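Local coordinates for kinesin-like protein (Caenorhabditis elegans, PDB 5X3E) that probably hydrolyses ATP to drive movement along microtubules, as a motor of the kinesin-6 family, at residues Asn357-Val369 against Leu381-His393. Sequence-based numbering, arbitrary orientation.
Sequences NQSLMTLRQCIEV and LEQVPYRQSKLTH. With SO4 (sulfate ion), chain K; SO4 (sulfate ion), chain M.
Thr392 sets its side chain as a knob into the hole formed by Ser359, Thr362, Leu363 and Cys366, one face of helix 350-375 in the kinesin motor domain. The chain leaves that helix, returns along it as extended residues 382-384, makes an inverse gamma turn at Pro385 and enters helix 390-394. By analogy with other kinesins, this is the switch II helix cluster, which probably faces the microtubule. Ser389 N-caps the second helix: its OG accepts from Thr392 OG1 at 2.9 Å and, weakly, from Thr392 N. Small residues suit this close approach, and Ser389 CB lies 4.0 Å from Ser359 CB. The Ser359 hydroxyl turns instead to Ile356 O and His296.

Thr362 packs its methyl on the loop and spends its hydroxyl on its own helix: with OG1 beside the backbone N (chi1 -53°), CG2 lies anti to that N, 3.4 Å from Pro385 O, while OG1 donates to Gln358 O from the face opposite Thr362 N. Replacement by alanine would probably open a gap beside Gln388 CB and Thr392 and leave Gln358 O with one donor fewer.

Farther along, beta-branched Val369 spreads two methyls over the extended residues and the start of the turn, CG1 facing Val384 CG2 and CG2 facing Pro385 CD. Unbranched Cys366 slips its slim sulfur between Thr392 and the loop, SG 3.6 Å from Val384 CG1 and 3.7 Å from Pro385 CG.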
loop_
_atom_site.group_PDB
_atom_site.type_symbol
_atom_site.label_atom_id
_atom_site.label_comp_id
_atom_site.label_asym_id
_atom_site.label_seq_id
_atom_site.Cartn_x
_atom_site.Cartn_y
_atom_site.Cartn_z
ATOM N N ASN A 357 6.374 15.941 -8.677
ATOM C CA ASN A 357 7.799 15.716 -8.911
ATOM C C ASN A 357 8.640 15.994 -7.678
ATOM O O ASN A 357 9.680 15.353 -7.493
ATOM C CB ASN A 357 8.337 16.556 -10.070
ATOM C CG ASN A 357 8.160 15.888 -11.416
ATOM O OD1 ASN A 357 7.262 15.073 -11.609
ATOM N ND2 ASN A 357 9.057 16.206 -12.350
ATOM N N GLN A 358 8.230 16.940 -6.833
ATOM C CA GLN A 358 8.954 17.138 -5.584
ATOM C C GLN A 358 8.850 15.902 -4.703
ATOM O O GLN A 358 9.845 15.458 -4.116
ATOM C CB GLN A 358 8.420 18.365 -4.848
ATOM C CG GLN A 358 9.134 18.648 -3.538
ATOM C CD GLN A 358 10.533 19.197 -3.759
ATOM O OE1 GLN A 358 10.782 19.929 -4.721
ATOM N NE2 GLN A 358 11.455 18.841 -2.873
ATOM N N SER A 359 7.648 15.332 -4.603
ATOM C CA SER A 359 7.434 14.190 -3.720
ATOM C C SER A 359 8.156 12.948 -4.235
ATOM O O SER A 359 8.799 12.234 -3.456
ATOM C CB SER A 359 5.934 13.931 -3.562
ATOM O OG SER A 359 5.338 13.589 -4.803
ATOM N N LEU A 360 8.073 12.678 -5.542
ATOM C CA LEU A 360 8.761 11.516 -6.103
ATOM C C LEU A 360 10.277 11.671 -6.039
ATOM O O LEU A 360 10.992 10.678 -5.860
ATOM C CB LEU A 360 8.319 11.275 -7.544
ATOM C CG LEU A 360 6.835 10.984 -7.752
ATOM C CD1 LEU A 360 6.525 10.815 -9.225
ATOM C CD2 LEU A 360 6.419 9.747 -6.970
ATOM N N MET A 361 10.781 12.897 -6.183
ATOM C CA MET A 361 12.216 13.126 -6.047
ATOM C C MET A 361 12.669 12.904 -4.607
ATOM O O MET A 361 13.743 12.337 -4.369
ATOM C CB MET A 361 12.553 14.544 -6.510
ATOM C CG MET A 361 14.001 14.770 -6.898
ATOM S SD MET A 361 14.243 16.410 -7.616
ATOM C CE MET A 361 13.201 16.316 -9.075
ATOM N N THR A 362 11.861 13.345 -3.635
ATOM C CA THR A 362 12.168 13.091 -2.230
ATOM C C THR A 362 12.145 11.600 -1.919
ATOM O O THR A 362 12.956 11.111 -1.121
ATOM C CB THR A 362 11.176 13.833 -1.333
ATOM O OG1 THR A 362 11.133 15.216 -1.700
ATOM C CG2 THR A 362 11.579 13.703 0.122
ATOM N N LEU A 363 11.204 10.869 -2.520
ATOM C CA LEU A 363 11.145 9.424 -2.332
ATOM C C LEU A 363 12.416 8.751 -2.832
ATOM O O LEU A 363 12.980 7.885 -2.152
ATOM C CB LEU A 363 9.923 8.853 -3.050
ATOM C CG LEU A 363 9.698 7.347 -2.913
ATOM C CD1 LEU A 363 9.587 6.954 -1.452
ATOM C CD2 LEU A 363 8.464 6.925 -3.693
ATOM N N ARG A 364 12.878 9.141 -4.025
ATOM C CA ARG A 364 14.124 8.604 -4.563
ATOM C C ARG A 364 15.279 8.831 -3.597
ATOM O O ARG A 364 15.989 7.887 -3.227
ATOM C CB ARG A 364 14.426 9.238 -5.925
ATOM C CG ARG A 364 15.031 8.286 -6.961
ATOM C CD ARG A 364 15.746 9.043 -8.079
ATOM N NE ARG A 364 15.035 10.261 -8.470
ATOM C CZ ARG A 364 14.138 10.335 -9.448
ATOM N NH1 ARG A 364 13.828 9.255 -10.154
ATOM N NH2 ARG A 364 13.545 11.492 -9.718
ATOM N N GLN A 365 15.478 10.085 -3.176
ATOM C CA GLN A 365 16.550 10.405 -2.240
ATOM C C GLN A 365 16.431 9.588 -0.960
ATOM O O GLN A 365 17.440 9.139 -0.404
ATOM C CB GLN A 365 16.537 11.904 -1.923
ATOM C CG GLN A 365 16.657 12.801 -3.143
ATOM C CD GLN A 365 16.409 14.263 -2.819
ATOM O OE1 GLN A 365 16.372 14.655 -1.653
ATOM N NE2 GLN A 365 16.237 15.079 -3.855
ATOM N N CYS A 366 15.204 9.378 -0.480
ATOM C CA CYS A 366 15.023 8.700 0.798
ATOM C C CYS A 366 15.369 7.217 0.719
ATOM O O CYS A 366 16.013 6.687 1.632
ATOM C CB CYS A 366 13.602 8.914 1.310
ATOM S SG CYS A 366 13.367 10.573 2.000
ATOM N N ILE A 367 14.967 6.522 -0.352
ATOM C CA ILE A 367 15.331 5.105 -0.437
ATOM C C ILE A 367 16.821 4.941 -0.704
ATOM O O ILE A 367 17.395 3.899 -0.366
ATOM C CB ILE A 367 14.531 4.322 -1.507
ATOM C CG1 ILE A 367 15.165 4.476 -2.885
ATOM C CG2 ILE A 367 13.066 4.737 -1.538
ATOM C CD1 ILE A 367 14.727 3.426 -3.865
ATOM N N GLU A 368 17.469 5.950 -1.296
ATOM C CA GLU A 368 18.915 5.885 -1.471
ATOM C C GLU A 368 19.625 6.052 -0.137
ATOM O O GLU A 368 20.613 5.358 0.137
ATOM C CB GLU A 368 19.379 6.937 -2.478
ATOM C CG GLU A 368 19.007 6.591 -3.914
ATOM C CD GLU A 368 19.564 7.572 -4.924
ATOM O OE1 GLU A 368 20.776 7.505 -5.218
ATOM O OE2 GLU A 368 18.785 8.403 -5.435
ATOM N N VAL A 369 19.140 6.968 0.705
ATOM C CA VAL A 369 19.652 7.065 2.069
ATOM C C VAL A 369 19.342 5.787 2.839
ATOM O O VAL A 369 20.152 5.323 3.654
ATOM C CB VAL A 369 19.075 8.309 2.771
ATOM C CG1 VAL A 369 19.541 8.374 4.216
ATOM C CG2 VAL A 369 19.490 9.567 2.030
ATOM N N LEU A 381 25.247 6.731 10.709
ATOM C CA LEU A 381 24.227 6.578 9.683
ATOM C C LEU A 381 23.559 7.928 9.444
ATOM O O LEU A 381 23.386 8.725 10.370
ATOM C CB LEU A 381 23.196 5.508 10.062
ATOM C CG LEU A 381 22.441 5.441 11.396
ATOM C CD1 LEU A 381 21.431 6.566 11.575
ATOM C CD2 LEU A 381 21.754 4.085 11.539
ATOM N N GLU A 382 23.184 8.182 8.192
ATOM C CA GLU A 382 22.760 9.511 7.777
ATOM C C GLU A 382 21.249 9.696 7.836
ATOM O O GLU A 382 20.471 8.745 7.714
ATOM C CB GLU A 382 23.266 9.840 6.372
ATOM C CG GLU A 382 23.136 8.734 5.359
ATOM C CD GLU A 382 23.678 9.147 4.007
ATOM O OE1 GLU A 382 23.790 10.365 3.762
ATOM O OE2 GLU A 382 24.005 8.258 3.197
ATOM N N GLN A 383 20.855 10.952 8.025
ATOM C CA GLN A 383 19.457 11.320 8.183
ATOM C C GLN A 383 18.687 11.076 6.890
ATOM O O GLN A 383 19.194 11.312 5.791
ATOM C CB GLN A 383 19.358 12.793 8.595
ATOM C CG GLN A 383 17.947 13.352 8.702
ATOM C CD GLN A 383 17.186 12.798 9.888
ATOM O OE1 GLN A 383 16.052 12.339 9.752
ATOM N NE2 GLN A 383 17.805 12.842 11.064
ATOM N N VAL A 384 17.457 10.597 7.032
ATOM C CA VAL A 384 16.548 10.416 5.905
ATOM C C VAL A 384 15.761 11.713 5.737
ATOM O O VAL A 384 15.105 12.153 6.696
ATOM C CB VAL A 384 15.604 9.228 6.128
ATOM C CG1 VAL A 384 14.677 9.052 4.942
ATOM C CG2 VAL A 384 16.400 7.964 6.377
ATOM N N PRO A 385 15.810 12.360 4.568
ATOM C CA PRO A 385 15.136 13.660 4.370
ATOM C C PRO A 385 13.628 13.519 4.180
ATOM O O PRO A 385 13.044 14.026 3.219
ATOM C CB PRO A 385 15.835 14.198 3.114
ATOM C CG PRO A 385 16.214 12.968 2.352
ATOM C CD PRO A 385 16.585 11.945 3.384
ATOM N N TYR A 386 12.975 12.844 5.129
ATOM C CA TYR A 386 11.573 12.494 4.945
ATOM C C TYR A 386 10.628 13.679 5.089
ATOM O O TYR A 386 9.472 13.571 4.668
ATOM C CB TYR A 386 11.155 11.379 5.913
ATOM C CG TYR A 386 11.370 11.678 7.380
ATOM C CD1 TYR A 386 10.461 12.446 8.099
ATOM C CD2 TYR A 386 12.472 11.170 8.051
ATOM C CE1 TYR A 386 10.657 12.717 9.441
ATOM C CE2 TYR A 386 12.674 11.433 9.389
ATOM C CZ TYR A 386 11.765 12.206 10.079
ATOM O OH TYR A 386 11.965 12.464 11.413
ATOM N N ARG A 387 11.078 14.799 5.655
ATOM C CA ARG A 387 10.174 15.932 5.836
ATOM C C ARG A 387 10.000 16.770 4.579
ATOM O O ARG A 387 9.142 17.655 4.563
ATOM C CB ARG A 387 10.668 16.824 6.975
ATOM C CG ARG A 387 10.647 16.138 8.320
ATOM C CD ARG A 387 11.105 17.049 9.441
ATOM N NE ARG A 387 11.122 16.325 10.707
ATOM C CZ ARG A 387 10.047 16.138 11.468
ATOM N NH1 ARG A 387 8.871 16.625 11.090
ATOM N NH2 ARG A 387 10.145 15.459 12.604
ATOM N N GLN A 388 10.771 16.501 3.525
ATOM C CA GLN A 388 10.723 17.322 2.321
ATOM C C GLN A 388 9.441 17.130 1.516
ATOM O O GLN A 388 9.243 17.851 0.532
ATOM C CB GLN A 388 11.948 17.041 1.448
ATOM C CG GLN A 388 13.274 17.214 2.178
ATOM C CD GLN A 388 14.466 17.203 1.239
ATOM O OE1 GLN A 388 14.354 16.805 0.077
ATOM N NE2 GLN A 388 15.615 17.651 1.736
ATOM N N SER A 389 8.591 16.169 1.877
ATOM C CA SER A 389 7.294 16.036 1.225
ATOM C C SER A 389 6.321 15.320 2.153
ATOM O O SER A 389 6.725 14.525 3.007
ATOM C CB SER A 389 7.414 15.275 -0.100
ATOM O OG SER A 389 7.879 13.959 0.126
ATOM N N LYS A 390 5.027 15.604 1.961
ATOM C CA LYS A 390 3.998 14.976 2.786
ATOM C C LYS A 390 4.021 13.461 2.632
ATOM O O LYS A 390 3.908 12.727 3.619
ATOM C CB LYS A 390 2.615 15.522 2.423
ATOM C CG LYS A 390 1.984 16.435 3.473
ATOM C CD LYS A 390 2.638 17.809 3.492
ATOM C CE LYS A 390 1.818 18.804 4.303
ATOM N NZ LYS A 390 2.331 20.195 4.164
ATOM N N LEU A 391 4.178 12.982 1.396
ATOM C CA LEU A 391 4.137 11.550 1.126
ATOM C C LEU A 391 5.253 10.830 1.867
ATOM O O LEU A 391 5.030 9.806 2.523
ATOM C CB LEU A 391 4.242 11.302 -0.378
ATOM C CG LEU A 391 4.320 9.842 -0.838
ATOM C CD1 LEU A 391 3.042 9.073 -0.521
ATOM C CD2 LEU A 391 4.641 9.763 -2.319
ATOM N N THR A 392 6.469 11.362 1.778
ATOM C CA THR A 392 7.611 10.726 2.420
ATOM C C THR A 392 7.539 10.825 3.943
ATOM O O THR A 392 8.011 9.925 4.649
ATOM C CB THR A 392 8.889 11.378 1.899
ATOM O OG1 THR A 392 8.914 11.302 0.470
ATOM C CG2 THR A 392 10.082 10.680 2.427
ATOM N N HIS A 393 6.927 11.888 4.466
ATOM C CA HIS A 393 6.748 12.013 5.908
ATOM C C HIS A 393 5.846 10.909 6.444
ATOM O O HIS A 393 6.104 10.343 7.515
ATOM C CB HIS A 393 6.178 13.397 6.222
ATOM C CG HIS A 393 6.157 13.744 7.678
ATOM N ND1 HIS A 393 5.275 14.665 8.201
ATOM C CD2 HIS A 393 6.914 13.315 8.715
ATOM C CE1 HIS A 393 5.481 14.779 9.501
ATOM N NE2 HIS A 393 6.471 13.971 9.838
HETATM S S SO4 K . 14.755 17.023 6.687
HETATM O O1 SO4 K . 14.084 15.730 6.813
HETATM O O2 SO4 K . 15.285 17.181 5.336
HETATM O O3 SO4 K . 13.794 18.091 6.949
HETATM O O4 SO4 K . 15.852 17.104 7.648
HETATM S S SO4 M . 7.020 14.260 13.239
HETATM O O1 SO4 M . 5.572 14.059 13.268
HETATM O O2 SO4 M . 7.696 13.064 12.743
HETATM O O3 SO4 M . 7.320 15.401 12.378
HETATM O O4 SO4 M . 7.505 14.545 14.585
#